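Long-range contacts in putative OMPA family lipoprotein (Burkholderia pseudomallei, PDB 4B5C), which probably links the outer membrane to peptidoglycan as the Pal lipoprotein of the Tol-Pal system, thought to act in outer-membrane invagination during cell division: residues 64-69 against 132-137; 70-75 against 111-116; 36-41 against 128-133. One frame throughout, in Å; residues are numbered along the deposited sequence.

Strand 66-71 runs through the first two contacts. In contact 1 it pairs with strand 131-136, and in contact 2 its far end meets the end of strand 106-112, the two centres lying about 16 Å apart. Contact 3 sets the start of strand 131-136 and the turn before it against the loop after strand 33-35; its centre is about 9 Å from that of contact 2. A salt bridge between Arg130 NH1 and Asp73 OD2, 3.0 Å apart, joins those two, which share an acetate ion held by Asp39 N, Asp73 N and Arg88 NH2. This is consistent with the pocket where related OmpA-like domains bind peptidoglycan diaminopimelate; contact 1 continues the sheet away from it.

Contact 1: 64-69 against 132-137; sequences RHILIQ and ADLVYQ
The central antiparallel pairing of the mixed sheet joins Ile66-Gln69 to Asp133-Tyr136. Leu67 with Val135 and Gln69 with Asp133 are the hydrogen-bonded pairs, each closed by two backbone bonds, and Gln137 N prolongs the series to His65 O at 2.8 Å, almost straight at 177°. Val135 O is gripped twice: Leu67 N reaches it at 2.8 Å, while Gln137 NE2 comes to the same oxygen at 2.7 Å from the opposite face of the carbonyl. A bend in the glutamine chain (chi2 -56°) folds the amide back over its own strand for this bond and lays NE2 3.5 Å from Leu67 CG. On that side of the sheet the extended chain of Gln69 slants across Val135 and lays a face of its amide over the methyl CG2, CD 3.6 Å away; such a polar chain suits a partly exposed face. Ile66, Ile68, Leu134 and Tyr136 fill the other side. The CG2 methyl of Ile66 lies over one face of the Tyr136 ring, though its modelled closeness is doubtful. The ring's hydroxyl bonds to His54 of helix 48-60, and Ile68 packs on helix 78-98. Beta-branched Ile66 and Ile68 suit an extended backbone, and they and Leu134 suit the helix-covered side of the sheet layer in the two-layer alpha/beta sandwich of OmpA-like domains.

Contact 2: 70-75 against 111-116; sequences GNTDER and LGKEKP. With ACT (acetate ion), chain D.
Leu111 N and Gly70 O meet at 2.9 Å, where two parallel strands of a beta-alpha-beta unit run out side by side. This is the tight part of the contact. One step on, Thr72 N reaches Gly112 O at 2.9 Å, but from well above the carbonyl plane and with a bent N-H angle of 141°, where regular strand pairing ends. Gly112 starts the central pair of a type II' turn from Leu111 to Glu114; its positive phi (56°) is easy for a residue without a side chain. Beside it the amide oxygen of Asn71 lies alongside Leu111, OD1 to CD1 3.5 Å. Toward the exposed Lys115 the fit is looser and water takes over: one molecule lies 3.0 Å from Asn71 OD1 and 2.7 Å from Gly112 O, and accepts from Lys115 N. Lys113 bridges the partly exposed margin, its extended chain carrying NZ to Glu74 O at 3.1 Å and also to Gly76 O. Asp73 turns the other way: its OD1 takes Arg75 N in an Asx turn, its OD2 forms a salt bridge with Arg75 NH2 (2.9 Å), and its own N donates to the acetate oxygen OXT at 2.8 Å. With its charge balanced by Arg75 and Arg130, the Asp73 carboxylate probably repels the anion less, and its N-H can serve the acetate together with Arg88 NH2 of helix 78-98.

Contact 3: 36-41 against 128-133; sequences FDFDSY and QNRRAD. With ACT (acetate ion), chain D.
Phe36 N donates to Arg130 O at 2.9 Å, just where the chain leaves strand 33-35 for a type II turn, Asp37 to Ser40, with Asp39 at the positive-phi position. The same phenylalanine also accepts: Arg130 NE returns a bond to Phe36 O at 3.0 Å, the oxygen lying in the guanidinium plane, so that backbone and side chain of one arginine hold one residue of the loop. A bend at chi3 (-65°) turns the guanidinium back against the loop, with Phe38 N and CB over one of its faces and NH1 directed to the salt bridge with Asp73 OD2. Arginine suits this place because a flat group with several donors can bind a carbonyl and a carboxylate at once while its methylene chain packs against neighbours. The Phe36 ring is buried and meets the strand by its rim, CE1 lying 3.7 Å from Ala132 CB, which sits in the ring plane; the small methyl leaves room for the ring, which also touches Arg88 of helix 78-98. On the other side of the strand, Arg131 grips Asp133 side-on, NE to OD1 at 2.6 Å and NH2 to OD2 at 2.8 Å, both through syn lone pairs, and Ser33 OG also bonds to OD1. The turn presents Asp39 N to the acetate, whose O it meets at 2.9 Å on a nearly straight N-H (172°), and Arg130 lays its CD 3.1 Å from the same oxygen. An anion held by Asp39 N and Asp73 N, with Arg88 NH2 as a further donor, should be stabilised in its charged form; the acetate, probably from the crystallisation liquor, plausibly marks where a peptidoglycan carboxylate would bind, as in related OmpA-like domains.

Contact 1: 64-69 against 132-137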
# COMPACT_ATOMS: atom_id res chain seq x y z
N ARG A 64 2.64 -10.80 -13.24
CA ARG A 64 2.56 -9.44 -12.70
C ARG A 64 3.22 -9.33 -11.33
O ARG A 64 2.88 -10.05 -10.40
CB ARG A 64 1.11 -8.97 -12.63
CG ARG A 64 0.55 -8.51 -13.96
CD ARG A 64 1.43 -7.43 -14.55
NE ARG A 64 0.84 -6.86 -15.77
CZ ARG A 64 1.46 -5.98 -16.55
NH1 ARG A 64 2.68 -5.57 -16.25
NH2 ARG A 64 0.85 -5.52 -17.63
N HIS A 65 4.18 -8.41 -11.23
CA HIS A 65 4.85 -8.14 -9.96
C HIS A 65 4.45 -6.75 -9.47
O HIS A 65 4.19 -5.85 -10.26
CB HIS A 65 6.37 -8.21 -10.12
CG HIS A 65 6.88 -9.58 -10.44
ND1 HIS A 65 6.45 -10.30 -11.53
CD2 HIS A 65 7.79 -10.36 -9.81
CE1 HIS A 65 7.07 -11.47 -11.56
NE2 HIS A 65 7.89 -11.53 -10.53
N ILE A 66 4.41 -6.58 -8.15
CA ILE A 66 4.10 -5.29 -7.56
C ILE A 66 4.99 -4.99 -6.37
O ILE A 66 5.37 -5.89 -5.62
CB ILE A 66 2.63 -5.21 -7.09
CG1 ILE A 66 2.37 -6.22 -5.97
CG2 ILE A 66 1.67 -5.42 -8.25
CD1 ILE A 66 1.10 -5.96 -5.19
N LEU A 67 5.35 -3.72 -6.21
CA LEU A 67 5.99 -3.25 -4.98
C LEU A 67 4.92 -2.62 -4.09
O LEU A 67 4.17 -1.75 -4.52
CB LEU A 67 7.09 -2.24 -5.27
CG LEU A 67 8.40 -2.75 -5.87
CD1 LEU A 67 9.42 -1.62 -5.97
CD2 LEU A 67 8.97 -3.90 -5.05
N ILE A 68 4.85 -3.08 -2.85
CA ILE A 68 3.94 -2.48 -1.89
C ILE A 68 4.74 -1.47 -1.07
O ILE A 68 5.48 -1.84 -0.17
CB ILE A 68 3.30 -3.53 -0.97
CG1 ILE A 68 2.67 -4.65 -1.80
CG2 ILE A 68 2.27 -2.89 -0.05
CD1 ILE A 68 2.04 -5.76 -0.97
N GLN A 69 4.58 -0.20 -1.42
CA GLN A 69 5.38 0.86 -0.82
C GLN A 69 4.66 1.54 0.34
O GLN A 69 3.63 2.19 0.15
CB GLN A 69 5.77 1.89 -1.88
CG GLN A 69 6.46 1.28 -3.09
CD GLN A 69 6.75 2.30 -4.17
OE1 GLN A 69 6.45 3.48 -4.02
NE2 GLN A 69 7.35 1.84 -5.26
N ALA A 132 -0.06 3.10 1.88
CA ALA A 132 0.67 2.00 1.26
C ALA A 132 0.22 1.87 -0.19
O ALA A 132 -0.97 1.70 -0.46
CB ALA A 132 0.42 0.70 2.01
N ASP A 133 1.16 1.95 -1.13
CA ASP A 133 0.80 1.93 -2.55
C ASP A 133 1.07 0.58 -3.21
O ASP A 133 2.13 -0.02 -3.02
CB ASP A 133 1.56 3.02 -3.31
CG ASP A 133 1.22 4.42 -2.83
OD1 ASP A 133 0.04 4.68 -2.50
OD2 ASP A 133 2.14 5.26 -2.77
N LEU A 134 0.10 0.11 -3.99
CA LEU A 134 0.30 -1.04 -4.86
C LEU A 134 0.87 -0.57 -6.19
O LEU A 134 0.14 -0.09 -7.06
CB LEU A 134 -1.01 -1.79 -5.09
CG LEU A 134 -1.50 -2.71 -3.96
CD1 LEU A 134 -1.67 -1.93 -2.67
CD2 LEU A 134 -2.79 -3.42 -4.35
N VAL A 135 2.18 -0.69 -6.34
CA VAL A 135 2.86 -0.21 -7.54
C VAL A 135 3.25 -1.36 -8.47
O VAL A 135 4.20 -2.09 -8.21
CB VAL A 135 4.13 0.58 -7.17
CG1 VAL A 135 4.78 1.14 -8.43
CG2 VAL A 135 3.80 1.69 -6.20
N TYR A 136 2.50 -1.50 -9.56
CA TYR A 136 2.74 -2.57 -10.53
C TYR A 136 4.00 -2.34 -11.35
O TYR A 136 4.24 -1.25 -11.86
CB TYR A 136 1.53 -2.74 -11.45
CG TYR A 136 0.37 -3.44 -10.78
CD1 TYR A 136 -0.56 -2.72 -10.03
CD2 TYR A 136 0.21 -4.81 -10.88
CE1 TYR A 136 -1.62 -3.36 -9.41
CE2 TYR A 136 -0.85 -5.46 -10.27
CZ TYR A 136 -1.76 -4.73 -9.54
OH TYR A 136 -2.81 -5.38 -8.93
N GLN A 137 4.82 -3.38 -11.46
CA GLN A 137 6.09 -3.30 -12.17
C GLN A 137 5.92 -3.67 -13.64
O GLN A 137 5.01 -4.43 -14.00
CB GLN A 137 7.13 -4.20 -11.52
CG GLN A 137 7.31 -3.97 -10.03
CD GLN A 137 7.66 -2.53 -9.70
OE1 GLN A 137 8.64 -1.98 -10.21
NE2 GLN A 137 6.85 -1.90 -8.86

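Contact 2: 70-75 against 111-116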
# COMPACT_ATOMS: atom_id res chain seq x y z
N GLY A 70 5.21 1.37 1.54
CA GLY A 70 4.64 1.98 2.73
C GLY A 70 5.17 3.38 2.98
O GLY A 70 6.36 3.65 2.80
N ASN A 71 4.27 4.28 3.38
CA ASN A 71 4.66 5.65 3.66
C ASN A 71 4.10 6.13 5.00
O ASN A 71 3.18 5.51 5.54
CB ASN A 71 4.18 6.58 2.54
CG ASN A 71 4.75 6.20 1.19
OD1 ASN A 71 5.76 6.76 0.75
ND2 ASN A 71 4.12 5.24 0.52
N THR A 72 4.66 7.22 5.52
CA THR A 72 4.21 7.77 6.80
C THR A 72 4.19 9.30 6.75
O THR A 72 4.74 9.91 5.83
CB THR A 72 5.11 7.33 7.95
OG1 THR A 72 6.36 8.02 7.89
CG2 THR A 72 5.37 5.83 7.89
N ASP A 73 3.57 9.93 7.75
CA ASP A 73 3.62 11.39 7.85
C ASP A 73 4.88 11.81 8.61
O ASP A 73 5.57 10.97 9.20
CB ASP A 73 2.35 11.97 8.48
CG ASP A 73 2.16 11.57 9.94
OD1 ASP A 73 3.13 11.68 10.72
OD2 ASP A 73 1.04 11.16 10.30
N GLU A 74 5.17 13.10 8.60
CA GLU A 74 6.45 13.62 9.08
C GLU A 74 6.72 13.42 10.56
O GLU A 74 7.87 13.50 11.01
CB GLU A 74 6.56 15.11 8.74
CG GLU A 74 5.43 15.96 9.29
CD GLU A 74 5.44 17.37 8.72
OE1 GLU A 74 6.47 17.77 8.14
OE2 GLU A 74 4.41 18.06 8.84
N ARG A 75 5.68 13.15 11.34
CA ARG A 75 5.83 13.02 12.79
C ARG A 75 6.65 11.78 13.19
O ARG A 75 6.36 10.67 12.76
CB ARG A 75 4.47 13.02 13.48
CG ARG A 75 3.78 14.38 13.43
CD ARG A 75 2.34 14.29 13.92
NE ARG A 75 1.50 13.53 13.00
CZ ARG A 75 0.18 13.40 13.14
NH1 ARG A 75 -0.44 13.99 14.15
NH2 ARG A 75 -0.51 12.69 12.26
N LEU A 111 9.21 3.54 2.34
CA LEU A 111 9.84 4.81 1.99
C LEU A 111 9.84 5.73 3.21
O LEU A 111 10.39 6.83 3.17
CB LEU A 111 9.10 5.48 0.83
CG LEU A 111 8.90 4.64 -0.43
CD1 LEU A 111 8.11 5.41 -1.48
CD2 LEU A 111 10.24 4.17 -0.99
N GLY A 112 9.23 5.26 4.29
CA GLY A 112 9.13 6.04 5.51
C GLY A 112 8.47 7.38 5.25
O GLY A 112 7.41 7.46 4.62
N LYS A 113 9.09 8.45 5.75
CA LYS A 113 8.58 9.79 5.53
C LYS A 113 9.47 10.55 4.55
O LYS A 113 9.53 11.78 4.58
CB LYS A 113 8.49 10.55 6.86
CG LYS A 113 9.83 10.82 7.50
CD LYS A 113 9.68 11.70 8.72
CE LYS A 113 11.03 12.06 9.32
NZ LYS A 113 10.88 12.97 10.48
N GLU A 114 10.15 9.81 3.68
CA GLU A 114 11.08 10.38 2.72
C GLU A 114 10.34 11.03 1.54
O GLU A 114 10.77 12.06 1.03
CB GLU A 114 12.03 9.31 2.19
CG GLU A 114 12.78 8.53 3.27
CD GLU A 114 13.54 7.34 2.72
OE1 GLU A 114 13.53 7.14 1.48
OE2 GLU A 114 14.16 6.60 3.51
N LYS A 115 9.24 10.41 1.12
CA LYS A 115 8.52 10.86 -0.06
C LYS A 115 7.08 11.24 0.26
O LYS A 115 6.15 10.50 -0.06
CB LYS A 115 8.54 9.77 -1.14
CG LYS A 115 9.93 9.40 -1.64
CD LYS A 115 9.85 8.34 -2.73
CE LYS A 115 11.22 7.99 -3.28
NZ LYS A 115 11.15 6.96 -4.36
N PRO A 116 6.89 12.41 0.88
CA PRO A 116 5.54 12.91 1.19
C PRO A 116 4.80 13.29 -0.08
O PRO A 116 5.40 13.86 -0.99
CB PRO A 116 5.81 14.15 2.05
CG PRO A 116 7.17 14.60 1.64
CD PRO A 116 7.93 13.34 1.34
C ACT D . 2.45 8.04 10.90
O ACT D . 1.38 7.54 11.30
OXT ACT D . 2.63 8.05 9.66
CH3 ACT D . 3.48 8.59 11.85
O HOH W 1 7.32 8.79 2.25
O HOH W 2 5.25 10.18 2.91

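Contact 3: 36-41 against 128-133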
# COMPACT_ATOMS: atom_id res chain seq x y z
N PHE A 36 -3.92 4.68 6.36
CA PHE A 36 -3.88 4.23 7.75
C PHE A 36 -4.12 5.37 8.73
O PHE A 36 -3.99 6.54 8.39
CB PHE A 36 -2.52 3.59 8.06
CG PHE A 36 -2.22 2.37 7.24
CD1 PHE A 36 -1.62 2.48 6.00
CD2 PHE A 36 -2.52 1.11 7.73
CE1 PHE A 36 -1.34 1.35 5.25
CE2 PHE A 36 -2.24 -0.02 6.99
CZ PHE A 36 -1.64 0.10 5.75
N ASP A 37 -4.46 5.00 9.96
CA ASP A 37 -4.61 5.96 11.04
C ASP A 37 -3.25 6.26 11.66
O ASP A 37 -2.28 5.53 11.44
CB ASP A 37 -5.56 5.43 12.11
CG ASP A 37 -6.99 5.31 11.61
OD1 ASP A 37 -7.46 6.24 10.93
OD2 ASP A 37 -7.63 4.27 11.89
N PHE A 38 -3.17 7.34 12.44
CA PHE A 38 -1.92 7.75 13.07
C PHE A 38 -1.27 6.61 13.84
O PHE A 38 -1.89 6.01 14.72
CB PHE A 38 -2.15 8.95 14.00
CG PHE A 38 -0.91 9.41 14.71
CD1 PHE A 38 0.04 10.17 14.06
CD2 PHE A 38 -0.71 9.09 16.05
CE1 PHE A 38 1.18 10.60 14.72
CE2 PHE A 38 0.43 9.52 16.71
CZ PHE A 38 1.38 10.28 16.05
N ASP A 39 -0.01 6.33 13.51
CA ASP A 39 0.77 5.33 14.23
C ASP A 39 0.21 3.92 14.07
O ASP A 39 0.63 3.00 14.78
CB ASP A 39 0.85 5.70 15.71
CG ASP A 39 2.12 5.20 16.37
OD1 ASP A 39 3.16 5.09 15.67
OD2 ASP A 39 2.09 4.92 17.59
N SER A 40 -0.72 3.74 13.15
CA SER A 40 -1.35 2.44 12.94
C SER A 40 -0.90 1.78 11.64
O SER A 40 -0.65 2.45 10.65
CB SER A 40 -2.87 2.58 12.94
OG SER A 40 -3.50 1.35 12.61
N TYR A 41 -0.80 0.45 11.66
CA TYR A 41 -0.46 -0.32 10.47
C TYR A 41 -1.52 -1.40 10.22
O TYR A 41 -1.26 -2.40 9.56
CB TYR A 41 0.92 -0.96 10.59
CG TYR A 41 1.15 -1.64 11.92
CD1 TYR A 41 0.81 -2.97 12.11
CD2 TYR A 41 1.71 -0.96 12.99
CE1 TYR A 41 1.01 -3.61 13.32
CE2 TYR A 41 1.92 -1.57 14.21
CZ TYR A 41 1.57 -2.90 14.37
OH TYR A 41 1.78 -3.52 15.58
N GLN A 128 -2.83 12.00 4.11
CA GLN A 128 -2.52 11.62 2.73
C GLN A 128 -1.16 10.94 2.64
O GLN A 128 -0.83 10.33 1.62
CB GLN A 128 -2.54 12.86 1.83
CG GLN A 128 -3.87 13.60 1.82
CD GLN A 128 -3.83 14.86 0.98
OE1 GLN A 128 -3.65 14.81 -0.24
NE2 GLN A 128 -4.00 16.01 1.63
N ASN A 129 -0.37 11.04 3.70
CA ASN A 129 0.97 10.45 3.72
C ASN A 129 1.05 9.12 4.47
O ASN A 129 2.00 8.36 4.30
CB ASN A 129 1.99 11.45 4.28
CG ASN A 129 2.10 12.70 3.42
OD1 ASN A 129 1.77 12.69 2.24
ND2 ASN A 129 2.56 13.79 4.03
N ARG A 130 0.05 8.83 5.30
CA ARG A 130 -0.05 7.53 5.95
C ARG A 130 -0.67 6.54 4.97
O ARG A 130 -1.87 6.29 5.01
CB ARG A 130 -0.89 7.62 7.23
CG ARG A 130 -0.32 8.55 8.28
CD ARG A 130 -1.07 8.43 9.60
NE ARG A 130 -2.45 8.89 9.49
CZ ARG A 130 -2.86 10.13 9.77
NH1 ARG A 130 -1.98 11.03 10.17
NH2 ARG A 130 -4.13 10.45 9.65
N ARG A 131 0.16 5.97 4.11
CA ARG A 131 -0.34 5.28 2.93
C ARG A 131 0.56 4.11 2.50
O ARG A 131 1.77 4.12 2.73
CB ARG A 131 -0.44 6.28 1.77
CG ARG A 131 -1.26 5.82 0.58
CD ARG A 131 -1.20 6.87 -0.53
NE ARG A 131 0.12 6.92 -1.16
CZ ARG A 131 1.12 7.68 -0.74
NH1 ARG A 131 0.96 8.47 0.31
NH2 ARG A 131 2.28 7.66 -1.38
N ALA A 132 -0.06 3.10 1.88
CA ALA A 132 0.67 2.00 1.26
C ALA A 132 0.22 1.87 -0.19
O ALA A 132 -0.97 1.70 -0.46
CB ALA A 132 0.42 0.70 2.01
N ASP A 133 1.16 1.95 -1.13
CA ASP A 133 0.80 1.93 -2.55
C ASP A 133 1.07 0.58 -3.21
O ASP A 133 2.13 -0.02 -3.02
CB ASP A 133 1.56 3.02 -3.31
CG ASP A 133 1.22 4.42 -2.83
OD1 ASP A 133 0.04 4.68 -2.50
OD2 ASP A 133 2.14 5.26 -2.77
C ACT D . 2.45 8.04 10.90
O ACT D . 1.38 7.54 11.30
OXT ACT D . 2.63 8.05 9.66
CH3 ACT D . 3.48 8.59 11.85